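Local coordinates for type III secretion system effector protein ExoU (Pseudomonas fluorescens, PDB 4QMK) that probably acts as a patatin-like phospholipase that is injected by type III secretion and localises to the plasma membrane through a phosphatidylinositol 4,5-bisphosphate-binding domain, at residues L38-G43 against S48-S53; L327-A332 against E432-E437; A444-D449 against I520-K525; D459-A464 against E468-R473. All blocks are in the same frame, centred on the assembly; numbering follows the deposited sequence.

Interaction 1 of 4, residues L38-G43 against S48-S53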
loop_
_atom_site.group_PDB
_atom_site.type_symbol
_atom_site.label_atom_id
_atom_site.label_comp_id
_atom_site.label_asym_id
_atom_site.label_seq_id
_atom_site.Cartn_x
_atom_site.Cartn_y
_atom_site.Cartn_z
ATOM N N LEU A 38 25.783 -47.574 -4.139
ATOM C CA LEU A 38 25.059 -47.338 -5.381
ATOM C C LEU A 38 25.566 -46.056 -6.061
ATOM O O LEU A 38 25.572 -45.957 -7.289
ATOM C CB LEU A 38 23.565 -47.196 -5.099
ATOM C CG LEU A 38 22.819 -48.436 -4.614
ATOM C CD1 LEU A 38 21.344 -48.104 -4.393
ATOM C CD2 LEU A 38 22.955 -49.568 -5.608
ATOM N N VAL A 39 25.990 -45.089 -5.243
ATOM C CA VAL A 39 26.439 -43.777 -5.697
ATOM C C VAL A 39 27.450 -43.213 -4.698
ATOM O O VAL A 39 27.313 -43.379 -3.496
ATOM C CB VAL A 39 25.231 -42.823 -5.759
ATOM C CG1 VAL A 39 25.662 -41.384 -5.976
ATOM C CG2 VAL A 39 24.280 -43.291 -6.842
ATOM N N LYS A 40 28.463 -42.534 -5.222
ATOM C CA LYS A 40 29.528 -41.984 -4.402
ATOM C C LYS A 40 29.896 -40.545 -4.683
ATOM O O LYS A 40 30.111 -40.141 -5.814
ATOM C CB LYS A 40 30.773 -42.854 -4.517
ATOM C CG LYS A 40 30.646 -44.219 -3.846
ATOM C CD LYS A 40 30.525 -44.116 -2.319
ATOM C CE LYS A 40 31.867 -43.943 -1.606
ATOM N NZ LYS A 40 32.619 -45.227 -1.589
ATOM N N GLY A 41 29.977 -39.781 -3.610
ATOM C CA GLY A 41 30.447 -38.407 -3.631
ATOM C C GLY A 41 30.033 -37.631 -4.845
ATOM O O GLY A 41 30.809 -36.898 -5.401
ATOM N N VAL A 42 28.772 -37.729 -5.210
ATOM C CA VAL A 42 28.314 -37.030 -6.344
ATOM C C VAL A 42 27.992 -35.623 -5.978
ATOM O O VAL A 42 27.275 -35.374 -5.005
ATOM C CB VAL A 42 27.079 -37.681 -6.942
ATOM C CG1 VAL A 42 26.431 -36.741 -7.927
ATOM C CG2 VAL A 42 27.471 -38.967 -7.625
ATOM N N GLY A 43 28.518 -34.697 -6.780
ATOM C CA GLY A 43 28.202 -33.279 -6.632
ATOM C C GLY A 43 28.705 -32.510 -5.405
ATOM O O GLY A 43 29.476 -33.011 -4.581
ATOM N N SER A 48 26.153 -39.624 -1.407
ATOM C CA SER A 48 26.408 -41.036 -1.542
ATOM C C SER A 48 25.195 -41.832 -1.056
ATOM O O SER A 48 24.485 -41.420 -0.130
ATOM C CB SER A 48 27.605 -41.458 -0.718
ATOM O OG SER A 48 28.823 -40.864 -1.151
ATOM N N ILE A 49 24.977 -42.983 -1.677
ATOM C CA ILE A 49 23.868 -43.818 -1.364
ATOM C C ILE A 49 24.312 -45.258 -1.283
ATOM O O ILE A 49 24.900 -45.764 -2.255
ATOM C CB ILE A 49 22.815 -43.743 -2.448
ATOM C CG1 ILE A 49 22.354 -42.316 -2.646
ATOM C CG2 ILE A 49 21.611 -44.605 -2.059
ATOM C CD1 ILE A 49 21.296 -42.169 -3.732
ATOM N N TYR A 50 24.040 -45.918 -0.139
ATOM C CA TYR A 50 24.416 -47.333 0.062
ATOM C C TYR A 50 23.168 -48.146 0.371
ATOM O O TYR A 50 22.215 -47.622 0.981
ATOM C CB TYR A 50 25.366 -47.503 1.250
ATOM C CG TYR A 50 26.679 -46.736 1.194
ATOM C CD1 TYR A 50 26.784 -45.454 1.747
ATOM C CD2 TYR A 50 27.820 -47.319 0.701
ATOM C CE1 TYR A 50 27.980 -44.746 1.701
ATOM C CE2 TYR A 50 29.005 -46.639 0.656
ATOM C CZ TYR A 50 29.081 -45.344 1.143
ATOM O OH TYR A 50 30.287 -44.696 1.125
ATOM N N ARG A 51 23.174 -49.422 -0.007
ATOM C CA ARG A 51 22.066 -50.320 0.314
ATOM C C ARG A 51 22.546 -51.548 1.074
ATOM O O ARG A 51 23.527 -52.186 0.701
ATOM C CB ARG A 51 21.310 -50.756 -0.949
ATOM C CG ARG A 51 20.255 -51.845 -0.687
ATOM C CD ARG A 51 19.198 -51.967 -1.793
ATOM N NE ARG A 51 19.849 -52.191 -3.054
ATOM C CZ ARG A 51 19.420 -51.729 -4.212
ATOM N NH1 ARG A 51 18.298 -51.015 -4.320
ATOM N NH2 ARG A 51 20.141 -51.979 -5.278
ATOM N N HIS A 52 21.826 -51.885 2.137
ATOM C CA HIS A 52 22.120 -53.087 2.937
ATOM C C HIS A 52 21.375 -54.292 2.356
ATOM O O HIS A 52 20.680 -54.184 1.370
ATOM C CB HIS A 52 21.701 -52.837 4.404
ATOM C CG HIS A 52 22.501 -51.773 5.083
ATOM N ND1 HIS A 52 22.126 -50.449 5.100
ATOM C CD2 HIS A 52 23.674 -51.837 5.752
ATOM C CE1 HIS A 52 23.032 -49.736 5.746
ATOM N NE2 HIS A 52 23.979 -50.559 6.156
ATOM N N SER A 53 21.498 -55.438 2.997
ATOM C CA SER A 53 20.793 -56.646 2.569
ATOM C C SER A 53 19.287 -56.497 2.735
ATOM O O SER A 53 18.505 -56.852 1.841
ATOM C CB SER A 53 21.249 -57.791 3.440
ATOM O OG SER A 53 22.619 -57.613 3.756
#
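Leu38 of strand 36-42 reaches from the backbone of Ile49 to the guanidinium of Arg51. Its CB lies 3.5 Å from Ile49 O. CG sits beside the backbone N (chi1 -68°), which carries the branch along strand 47-51. CD1 then rests over the centre of one face of the Arg51 guanidinium. Leu38 CD1 also packs against Ile49 CG2 at 4.2 Å. Leu38 CD2 comes within 3.7 Å of Arg51 NH2. The same NH2 makes a salt bridge with Asp463.

The two antiparallel strands form a beta hairpin. Leu38 and Val39 both face Ile49, a classic beta bulge, and Ile49 O takes both of their N-H groups. The bond from Leu38 N to Ile49 O is the shorter, at 2.8 Å. In return Ile49 N donates to Val39 O at 3.0 Å. The Val39 and Ile49 side chains share one face of the sheet, where Val39 also meets helix 450-461.

At the turn end, Gly41 N gives a nearly straight bond to Ser48 OG, 2.9 Å long with an angle of 169° at the hydrogen. On the other face the bent Lys40 chain crosses Tyr50, and Lys40 CE lies 3.2 Å from Tyr50 OH. The contact thus combines backbone pairing with one side-chain oxygen. The leucine cover would limit solvent access to one guanidinium face, which may favour the pairing of Arg51 with Asp463.

Interaction 2 of 4, residues L327-A332 against E432-E437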
loop_
_atom_site.group_PDB
_atom_site.type_symbol
_atom_site.label_atom_id
_atom_site.label_comp_id
_atom_site.label_asym_id
_atom_site.label_seq_id
_atom_site.Cartn_x
_atom_site.Cartn_y
_atom_site.Cartn_z
ATOM N N LEU A 327 16.774 -34.098 3.471
ATOM C CA LEU A 327 17.868 -33.804 2.517
ATOM C C LEU A 327 17.697 -32.444 1.902
ATOM O O LEU A 327 18.580 -31.967 1.210
ATOM C CB LEU A 327 17.923 -34.827 1.399
ATOM C CG LEU A 327 17.897 -36.285 1.818
ATOM C CD1 LEU A 327 17.773 -37.162 0.592
ATOM C CD2 LEU A 327 19.149 -36.618 2.565
ATOM N N GLY A 328 16.541 -31.840 2.106
ATOM C CA GLY A 328 16.298 -30.471 1.652
ATOM C C GLY A 328 16.574 -29.504 2.809
ATOM O O GLY A 328 15.666 -29.168 3.578
ATOM N N LYS A 329 17.825 -29.087 2.968
ATOM C CA LYS A 329 18.197 -28.221 4.080
ATOM C C LYS A 329 18.981 -27.040 3.604
ATOM O O LYS A 329 19.942 -27.196 2.880
ATOM C CB LYS A 329 19.026 -28.989 5.101
ATOM C CG LYS A 329 18.200 -29.840 6.053
ATOM C CD LYS A 329 19.076 -30.583 7.062
ATOM C CE LYS A 329 18.247 -31.522 7.943
ATOM N NZ LYS A 329 19.079 -32.479 8.738
ATOM N N ASP A 330 18.580 -25.853 4.033
ATOM C CA ASP A 330 19.281 -24.647 3.660
ATOM C C ASP A 330 20.485 -24.404 4.548
ATOM O O ASP A 330 20.511 -24.777 5.700
ATOM C CB ASP A 330 18.349 -23.447 3.736
ATOM C CG ASP A 330 17.356 -23.417 2.603
ATOM O OD1 ASP A 330 17.796 -23.182 1.435
ATOM O OD2 ASP A 330 16.141 -23.607 2.892
ATOM N N GLU A 331 21.490 -23.783 3.979
ATOM C CA GLU A 331 22.656 -23.444 4.714
ATOM C C GLU A 331 22.645 -21.917 4.905
ATOM O O GLU A 331 22.301 -21.149 3.981
ATOM C CB GLU A 331 23.892 -23.905 3.952
ATOM C CG GLU A 331 25.229 -23.562 4.612
ATOM C CD GLU A 331 25.676 -24.514 5.714
ATOM O OE1 GLU A 331 24.919 -25.433 6.072
ATOM O OE2 GLU A 331 26.807 -24.325 6.218
ATOM N N ALA A 332 23.010 -21.483 6.102
ATOM C CA ALA A 332 23.173 -20.090 6.358
ATOM C C ALA A 332 24.654 -19.809 6.689
ATOM O O ALA A 332 25.418 -20.739 6.997
ATOM C CB ALA A 332 22.318 -19.689 7.522
ATOM N N GLU A 432 31.903 -31.666 6.678
ATOM C CA GLU A 432 30.925 -32.273 7.521
ATOM C C GLU A 432 30.145 -33.266 6.706
ATOM O O GLU A 432 29.930 -33.078 5.520
ATOM C CB GLU A 432 29.943 -31.251 8.084
ATOM C CG GLU A 432 30.559 -30.098 8.816
ATOM C CD GLU A 432 31.284 -30.463 10.109
ATOM O OE1 GLU A 432 30.875 -31.396 10.804
ATOM O OE2 GLU A 432 32.266 -29.753 10.449
ATOM N N ARG A 433 29.663 -34.305 7.366
ATOM C CA ARG A 433 28.833 -35.317 6.719
ATOM C C ARG A 433 27.708 -35.705 7.611
ATOM O O ARG A 433 27.876 -35.784 8.795
ATOM C CB ARG A 433 29.643 -36.561 6.418
ATOM C CG ARG A 433 30.691 -36.365 5.371
ATOM C CD ARG A 433 30.127 -36.026 3.990
ATOM N NE ARG A 433 31.229 -35.866 3.044
ATOM C CZ ARG A 433 31.924 -34.755 2.853
ATOM N NH1 ARG A 433 31.659 -33.660 3.554
ATOM N NH2 ARG A 433 32.923 -34.741 1.948
ATOM N N GLU A 434 26.586 -36.051 7.018
ATOM C CA GLU A 434 25.430 -36.430 7.766
ATOM C C GLU A 434 24.823 -37.637 7.056
ATOM O O GLU A 434 24.850 -37.702 5.826
ATOM C CB GLU A 434 24.513 -35.238 7.793
ATOM C CG GLU A 434 23.340 -35.311 8.737
ATOM C CD GLU A 434 22.505 -34.038 8.651
ATOM O OE1 GLU A 434 22.103 -33.645 7.499
ATOM O OE2 GLU A 434 22.270 -33.434 9.732
ATOM N N ARG A 435 24.319 -38.597 7.831
ATOM C CA ARG A 435 23.701 -39.788 7.280
ATOM C C ARG A 435 22.198 -39.854 7.565
ATOM O O ARG A 435 21.743 -39.564 8.666
ATOM C CB ARG A 435 24.369 -41.015 7.873
ATOM C CG ARG A 435 23.682 -42.346 7.554
ATOM C CD ARG A 435 24.602 -43.549 7.746
ATOM N NE ARG A 435 25.381 -43.355 8.959
ATOM C CZ ARG A 435 26.704 -43.406 9.057
ATOM N NH1 ARG A 435 27.481 -43.803 8.064
ATOM N NH2 ARG A 435 27.237 -43.153 10.219
ATOM N N HIS A 436 21.422 -40.221 6.558
ATOM C CA HIS A 436 19.976 -40.314 6.700
ATOM C C HIS A 436 19.574 -41.662 6.230
ATOM O O HIS A 436 19.945 -42.041 5.158
ATOM C CB HIS A 436 19.303 -39.260 5.844
ATOM C CG HIS A 436 19.640 -37.865 6.231
ATOM N ND1 HIS A 436 19.228 -37.315 7.424
ATOM C CD2 HIS A 436 20.359 -36.916 5.612
ATOM C CE1 HIS A 436 19.680 -36.078 7.521
ATOM N NE2 HIS A 436 20.364 -35.806 6.430
ATOM N N GLU A 437 18.806 -42.390 7.017
ATOM C CA GLU A 437 18.436 -43.753 6.673
ATOM C C GLU A 437 17.000 -43.788 6.201
ATOM O O GLU A 437 16.182 -42.995 6.645
ATOM C CB GLU A 437 18.581 -44.650 7.878
ATOM C CG GLU A 437 19.820 -44.386 8.728
ATOM C CD GLU A 437 19.994 -45.399 9.848
ATOM O OE1 GLU A 437 19.936 -44.997 11.034
ATOM O OE2 GLU A 437 20.138 -46.597 9.536
#
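Glu434 is held by Lys329 across the contact and by His436 in its own strand. The histidine bond is the stronger. His436 NE2 donates to Glu434 OE1 at 3.0 Å, approaching from above the carboxylate plane. The angle at the hydrogen is 130°, so this bond is bent. Lys329 NZ makes a long salt bridge to the same carboxylate, 3.5 Å from Glu434 OE1. The hydrogen bond within it is weak, and the lysine is poorly ordered. Its chain is extended beyond CG and runs roughly perpendicular to the glutamate. Lys329 NZ also lies close to the plane of the His436 ring, off its CE1 corner.

Packing takes over on the Leu327 side. Leu327 CD2 touches His436 CD2 at 3.3 Å, and the two side chains run antiparallel alongside each other. Leu327 also rests on Val59 of strand 57-61, the neighbour of strand 434-438 in the four-stranded antiparallel sheet. The contact therefore sets the loop before strand 332-337 against an outermost strand of that sheet.

One carboxylate serves both a lysine and a histidine. It would tend to favour a protonated imidazole, while the nearby lysine would tend to oppose one, so the histidine charge stays open. The long, weak lysine bond suggests that this pairing is loose.

Interaction 3 of 4, residues A444-D449 against I520-K525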
loop_
_atom_site.group_PDB
_atom_site.type_symbol
_atom_site.label_atom_id
_atom_site.label_comp_id
_atom_site.label_asym_id
_atom_site.label_seq_id
_atom_site.Cartn_x
_atom_site.Cartn_y
_atom_site.Cartn_z
ATOM N N ALA A 444 14.115 -42.888 -0.152
ATOM C CA ALA A 444 15.228 -41.963 -0.272
ATOM C C ALA A 444 15.019 -41.073 -1.508
ATOM O O ALA A 444 15.169 -39.855 -1.423
ATOM C CB ALA A 444 16.537 -42.732 -0.361
ATOM N N VAL A 445 14.606 -41.665 -2.630
ATOM C CA VAL A 445 14.344 -40.885 -3.840
ATOM C C VAL A 445 13.221 -39.901 -3.609
ATOM O O VAL A 445 13.305 -38.749 -4.039
ATOM C CB VAL A 445 13.999 -41.764 -5.030
ATOM C CG1 VAL A 445 13.397 -40.953 -6.148
ATOM C CG2 VAL A 445 15.220 -42.506 -5.506
ATOM N N MET A 446 12.213 -40.296 -2.837
ATOM C CA MET A 446 11.095 -39.375 -2.531
ATOM C C MET A 446 11.560 -38.178 -1.697
ATOM O O MET A 446 10.891 -37.120 -1.690
ATOM C CB MET A 446 9.950 -40.086 -1.782
ATOM C CG MET A 446 9.275 -41.235 -2.506
ATOM S SD MET A 446 8.017 -40.767 -3.729
ATOM C CE MET A 446 9.106 -40.222 -5.058
ATOM N N ALA A 447 12.670 -38.335 -0.978
ATOM C CA ALA A 447 13.207 -37.218 -0.205
ATOM C C ALA A 447 14.097 -36.247 -0.999
ATOM O O ALA A 447 14.494 -35.251 -0.483
ATOM C CB ALA A 447 13.989 -37.769 0.966
ATOM N N MET A 448 14.425 -36.556 -2.244
ATOM C CA MET A 448 15.330 -35.722 -3.047
ATOM C C MET A 448 14.563 -34.810 -3.964
ATOM O O MET A 448 13.593 -35.229 -4.592
ATOM C CB MET A 448 16.231 -36.584 -3.911
ATOM C CG MET A 448 16.904 -37.677 -3.121
ATOM S SD MET A 448 18.153 -38.639 -4.005
ATOM C CE MET A 448 17.283 -38.848 -5.498
ATOM N N ASP A 449 14.937 -33.538 -3.972
ATOM C CA ASP A 449 14.335 -32.543 -4.891
ATOM C C ASP A 449 14.803 -32.823 -6.300
ATOM O O ASP A 449 15.649 -33.688 -6.509
ATOM C CB ASP A 449 14.684 -31.094 -4.445
ATOM C CG ASP A 449 16.176 -30.814 -4.402
ATOM O OD1 ASP A 449 16.836 -30.830 -5.448
ATOM O OD2 ASP A 449 16.690 -30.533 -3.311
ATOM N N ILE A 520 0.137 -40.085 -2.341
ATOM C CA ILE A 520 -0.936 -39.104 -2.355
ATOM C C ILE A 520 -0.450 -37.878 -1.521
ATOM O O ILE A 520 -0.446 -36.739 -2.019
ATOM C CB ILE A 520 -2.222 -39.670 -1.715
ATOM C CG1 ILE A 520 -2.754 -40.913 -2.433
ATOM C CG2 ILE A 520 -3.322 -38.606 -1.659
ATOM C CD1 ILE A 520 -3.361 -40.629 -3.801
ATOM N N GLU A 521 0.015 -38.124 -0.291
ATOM C CA GLU A 521 0.498 -37.035 0.567
ATOM C C GLU A 521 1.610 -36.281 -0.130
ATOM O O GLU A 521 1.725 -35.057 -0.021
ATOM C CB GLU A 521 1.143 -37.521 1.879
ATOM C CG GLU A 521 0.444 -38.531 2.745
ATOM C CD GLU A 521 1.339 -38.875 3.972
ATOM O OE1 GLU A 521 1.916 -40.011 4.023
ATOM O OE2 GLU A 521 1.528 -37.978 4.851
ATOM N N TRP A 522 2.494 -37.028 -0.761
ATOM C CA TRP A 522 3.648 -36.426 -1.412
ATOM C C TRP A 522 3.251 -35.462 -2.540
ATOM O O TRP A 522 3.691 -34.297 -2.571
ATOM C CB TRP A 522 4.552 -37.504 -1.891
ATOM C CG TRP A 522 5.841 -37.036 -2.435
ATOM C CD1 TRP A 522 7.019 -36.973 -1.779
ATOM C CD2 TRP A 522 6.126 -36.708 -3.802
ATOM N NE1 TRP A 522 8.030 -36.575 -2.632
ATOM C CE2 TRP A 522 7.487 -36.403 -3.880
ATOM C CE3 TRP A 522 5.361 -36.692 -4.980
ATOM C CZ2 TRP A 522 8.084 -36.072 -5.054
ATOM C CZ3 TRP A 522 5.980 -36.301 -6.180
ATOM C CH2 TRP A 522 7.295 -36.007 -6.196
ATOM N N LEU A 523 2.366 -35.905 -3.411
ATOM C CA LEU A 523 1.914 -35.082 -4.514
ATOM C C LEU A 523 1.215 -33.886 -3.968
ATOM O O LEU A 523 1.282 -32.803 -4.557
ATOM C CB LEU A 523 0.944 -35.860 -5.404
ATOM C CG LEU A 523 1.623 -37.018 -6.128
ATOM C CD1 LEU A 523 0.598 -38.038 -6.465
ATOM C CD2 LEU A 523 2.365 -36.505 -7.362
ATOM N N GLY A 524 0.485 -34.086 -2.874
ATOM C CA GLY A 524 -0.209 -32.976 -2.241
ATOM C C GLY A 524 0.754 -31.881 -1.751
ATOM O O GLY A 524 0.447 -30.692 -1.821
ATOM N N LYS A 525 1.925 -32.290 -1.270
ATOM C CA LYS A 525 2.959 -31.330 -0.896
ATOM C C LYS A 525 3.412 -30.606 -2.118
ATOM O O LYS A 525 3.679 -29.424 -2.054
ATOM C CB LYS A 525 4.228 -31.966 -0.315
ATOM C CG LYS A 525 4.122 -32.966 0.820
ATOM C CD LYS A 525 3.619 -32.369 2.061
ATOM C CE LYS A 525 3.447 -33.443 3.123
ATOM N NZ LYS A 525 4.755 -33.955 3.557
#
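Trp522 NE1 donates to Met446 O at 3.1 Å, with an angle of 153° at the hydrogen. The indole meets the oxygen in the plane of the carbonyl, on a lone pair. The oxygen itself is tilted somewhat from the indole plane. This bond runs from the side chain of one helix to the backbone of Met446 in helix 441-446. It supplies a partner for the indole N-H, which belongs to a buried residue.

The Met446 side chain then bends over the same indole. The bend at chi2 (-81°) puts SD above one face, and chi3 then turns CE toward the benzene part of the ring. Met446 SD stands 4.3 Å from the centroid of the Trp522 five-membered ring and almost on the ring normal. Met446 CE adds an apolar contact with Trp522 CZ2 at 4.3 Å. On the tryptophan side, CG lies anti to the backbone N (chi1 -173°), and the ring extends from helix 517-526 toward Met446.

Helix 464-491 lines the contact as well, since Arg473 touches both Met446 and Trp522. Phe472 of that helix also lies against Met446. Trp522 further makes a cation-pi contact with Arg526. The sulfur over the indole face is a Met-aromatic contact, here joined to an indole-to-carbonyl hydrogen bond between helices 441-446 and 517-526.

Interaction 4 of 4, residues D459-A464 against E468-R473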
loop_
_atom_site.group_PDB
_atom_site.type_symbol
_atom_site.label_atom_id
_atom_site.label_comp_id
_atom_site.label_asym_id
_atom_site.label_seq_id
_atom_site.Cartn_x
_atom_site.Cartn_y
_atom_site.Cartn_z
ATOM N N ASP A 459 23.437 -43.092 -12.367
ATOM C CA ASP A 459 23.881 -44.198 -11.504
ATOM C C ASP A 459 22.689 -45.031 -11.003
ATOM O O ASP A 459 22.733 -46.260 -10.981
ATOM C CB ASP A 459 24.661 -43.654 -10.299
ATOM C CG ASP A 459 25.921 -42.878 -10.695
ATOM O OD1 ASP A 459 26.732 -43.419 -11.465
ATOM O OD2 ASP A 459 26.133 -41.744 -10.192
ATOM N N LEU A 460 21.615 -44.344 -10.640
ATOM C CA LEU A 460 20.423 -45.028 -10.132
ATOM C C LEU A 460 19.643 -45.807 -11.166
ATOM O O LEU A 460 19.020 -46.823 -10.820
ATOM C CB LEU A 460 19.497 -44.040 -9.442
ATOM C CG LEU A 460 20.020 -43.587 -8.076
ATOM C CD1 LEU A 460 18.980 -42.731 -7.432
ATOM C CD2 LEU A 460 20.299 -44.801 -7.224
ATOM N N GLN A 461 19.688 -45.341 -12.428
ATOM C CA GLN A 461 19.085 -46.068 -13.574
ATOM C C GLN A 461 19.610 -47.462 -13.695
ATOM O O GLN A 461 18.915 -48.335 -14.179
ATOM C CB GLN A 461 19.398 -45.383 -14.919
ATOM C CG GLN A 461 18.346 -44.424 -15.412
ATOM C CD GLN A 461 17.020 -45.114 -15.671
ATOM O OE1 GLN A 461 16.962 -46.206 -16.274
ATOM N NE2 GLN A 461 15.941 -44.494 -15.221
ATOM N N ASN A 462 20.862 -47.664 -13.304
ATOM C CA ASN A 462 21.503 -48.982 -13.391
ATOM C C ASN A 462 21.070 -49.951 -12.298
ATOM O O ASN A 462 21.546 -51.071 -12.251
ATOM C CB ASN A 462 23.030 -48.842 -13.369
ATOM C CG ASN A 462 23.544 -47.959 -14.480
ATOM O OD1 ASN A 462 23.027 -47.983 -15.594
ATOM N ND2 ASN A 462 24.566 -47.159 -14.181
ATOM N N ASP A 463 20.180 -49.520 -11.420
ATOM C CA ASP A 463 19.638 -50.388 -10.395
ATOM C C ASP A 463 18.148 -50.545 -10.671
ATOM O O ASP A 463 17.500 -49.557 -11.008
ATOM C CB ASP A 463 19.828 -49.730 -9.056
ATOM C CG ASP A 463 19.397 -50.626 -7.918
ATOM O OD1 ASP A 463 20.044 -51.691 -7.737
ATOM O OD2 ASP A 463 18.435 -50.264 -7.201
ATOM N N ALA A 464 17.588 -51.750 -10.527
ATOM C CA ALA A 464 16.142 -51.976 -10.849
ATOM C C ALA A 464 15.202 -51.163 -9.985
ATOM O O ALA A 464 14.344 -50.440 -10.509
ATOM C CB ALA A 464 15.780 -53.446 -10.765
ATOM N N GLU A 468 12.629 -47.919 -11.142
ATOM C CA GLU A 468 11.201 -47.831 -10.810
ATOM C C GLU A 468 10.938 -46.536 -10.075
ATOM O O GLU A 468 9.943 -45.871 -10.369
ATOM C CB GLU A 468 10.758 -49.040 -9.938
ATOM C CG GLU A 468 9.267 -49.084 -9.533
ATOM C CD GLU A 468 8.889 -48.230 -8.291
ATOM O OE1 GLU A 468 9.713 -47.993 -7.341
ATOM O OE2 GLU A 468 7.718 -47.792 -8.259
ATOM N N ALA A 469 11.816 -46.168 -9.135
ATOM C CA ALA A 469 11.673 -44.900 -8.418
ATOM C C ALA A 469 11.834 -43.693 -9.353
ATOM O O ALA A 469 11.032 -42.753 -9.280
ATOM C CB ALA A 469 12.682 -44.807 -7.275
ATOM N N LEU A 470 12.857 -43.682 -10.211
ATOM C CA LEU A 470 12.985 -42.591 -11.212
ATOM C C LEU A 470 11.761 -42.521 -12.137
ATOM O O LEU A 470 11.315 -41.440 -12.511
ATOM C CB LEU A 470 14.269 -42.718 -12.062
ATOM C CG LEU A 470 15.583 -42.510 -11.297
ATOM C CD1 LEU A 470 16.778 -43.006 -12.068
ATOM C CD2 LEU A 470 15.814 -41.070 -10.884
ATOM N N ARG A 471 11.216 -43.660 -12.506
ATOM C CA ARG A 471 10.058 -43.664 -13.383
ATOM C C ARG A 471 8.909 -42.969 -12.708
ATOM O O ARG A 471 8.237 -42.166 -13.337
ATOM C CB ARG A 471 9.672 -45.098 -13.779
ATOM C CG ARG A 471 8.725 -45.203 -14.941
ATOM C CD ARG A 471 9.342 -44.745 -16.248
ATOM N NE ARG A 471 8.686 -45.338 -17.448
ATOM C CZ ARG A 471 7.622 -44.822 -18.076
ATOM N NH1 ARG A 471 7.053 -43.691 -17.666
ATOM N NH2 ARG A 471 7.117 -45.442 -19.117
ATOM N N PHE A 472 8.648 -43.272 -11.442
ATOM C CA PHE A 472 7.535 -42.612 -10.770
ATOM C C PHE A 472 7.726 -41.129 -10.769
ATOM O O PHE A 472 6.775 -40.372 -10.952
ATOM C CB PHE A 472 7.370 -43.094 -9.319
ATOM C CG PHE A 472 6.413 -42.250 -8.519
ATOM C CD1 PHE A 472 5.073 -42.490 -8.567
ATOM C CD2 PHE A 472 6.881 -41.162 -7.776
ATOM C CE1 PHE A 472 4.190 -41.703 -7.851
ATOM C CE2 PHE A 472 6.009 -40.353 -7.073
ATOM C CZ PHE A 472 4.658 -40.634 -7.089
ATOM N N ARG A 473 8.965 -40.687 -10.558
ATOM C CA ARG A 473 9.225 -39.241 -10.537
ATOM C C ARG A 473 9.048 -38.616 -11.897
ATOM O O ARG A 473 8.516 -37.517 -11.974
ATOM C CB ARG A 473 10.592 -38.898 -9.973
ATOM C CG ARG A 473 10.652 -39.050 -8.452
ATOM C CD ARG A 473 9.924 -37.933 -7.726
ATOM N NE ARG A 473 10.710 -36.681 -7.785
ATOM C CZ ARG A 473 11.672 -36.359 -6.931
ATOM N NH1 ARG A 473 11.982 -37.160 -5.947
ATOM N NH2 ARG A 473 12.331 -35.232 -7.084
#
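Ala464 O accepts a hydrogen bond from Glu468 N at 3.1 Å, with an angle of 162° at the hydrogen. It is an i to i+4 bond in the first turn of helix 464-491. The chain comes down helix 450-461, bends through Asn462 and Asp463, and starts the new helix. The alpha carbons of Gln461 and Leu470 are 7.4 Å apart, so the end of the first helix lies close to the start of the second.

Asp463 is the N-cap residue of the second helix, and its OD2 accepts from Gly466 N. Its other oxygen, OD1, faces the hairpin of strands 36-42 and 47-51. Two successive helices, 450-461 and 464-491, are joined here by a short link.

Leu470 points from helix 464-491 toward helix 450-461. Leu470 CD1 packs on Leu460 CB at 3.9 Å. Leu470 CD1 also reaches the Gln461 amide, 3.6 Å from Gln461 NE2. Gln461 is bent at chi2 (-62°), which folds its amide back toward the leucine. The two side chains cross at a slant, and Gln461 NE2 also lies 4.0 Å from Leu470 CB. Leu470 touches Leu453 and Gln457 of the first helix too. Glu468 CB stays within 3.9 Å of Ala464 O, while its carboxylate leads away to a salt bridge with Arg515.

Overall arrangement
The four contacts lie on the same side of the chain's centre. Interactions 1 and 2 both reach the four-stranded antiparallel sheet, at its two outermost strands, with centres 15 Å apart. Strand 434-438 leads into helix 441-446 of interaction 3, and Leu327 packs on Ala447 and Met448 there. Helix 450-461 follows and enters interaction 4, which falls within the chain between the two segments of interaction 3. Arg473 joins these two through Met448 O. Arg51 and Asp463 join interactions 1 and 4, whose centres are 14 Å apart. The N-terminal hairpin is thus tied to helices far along the chain.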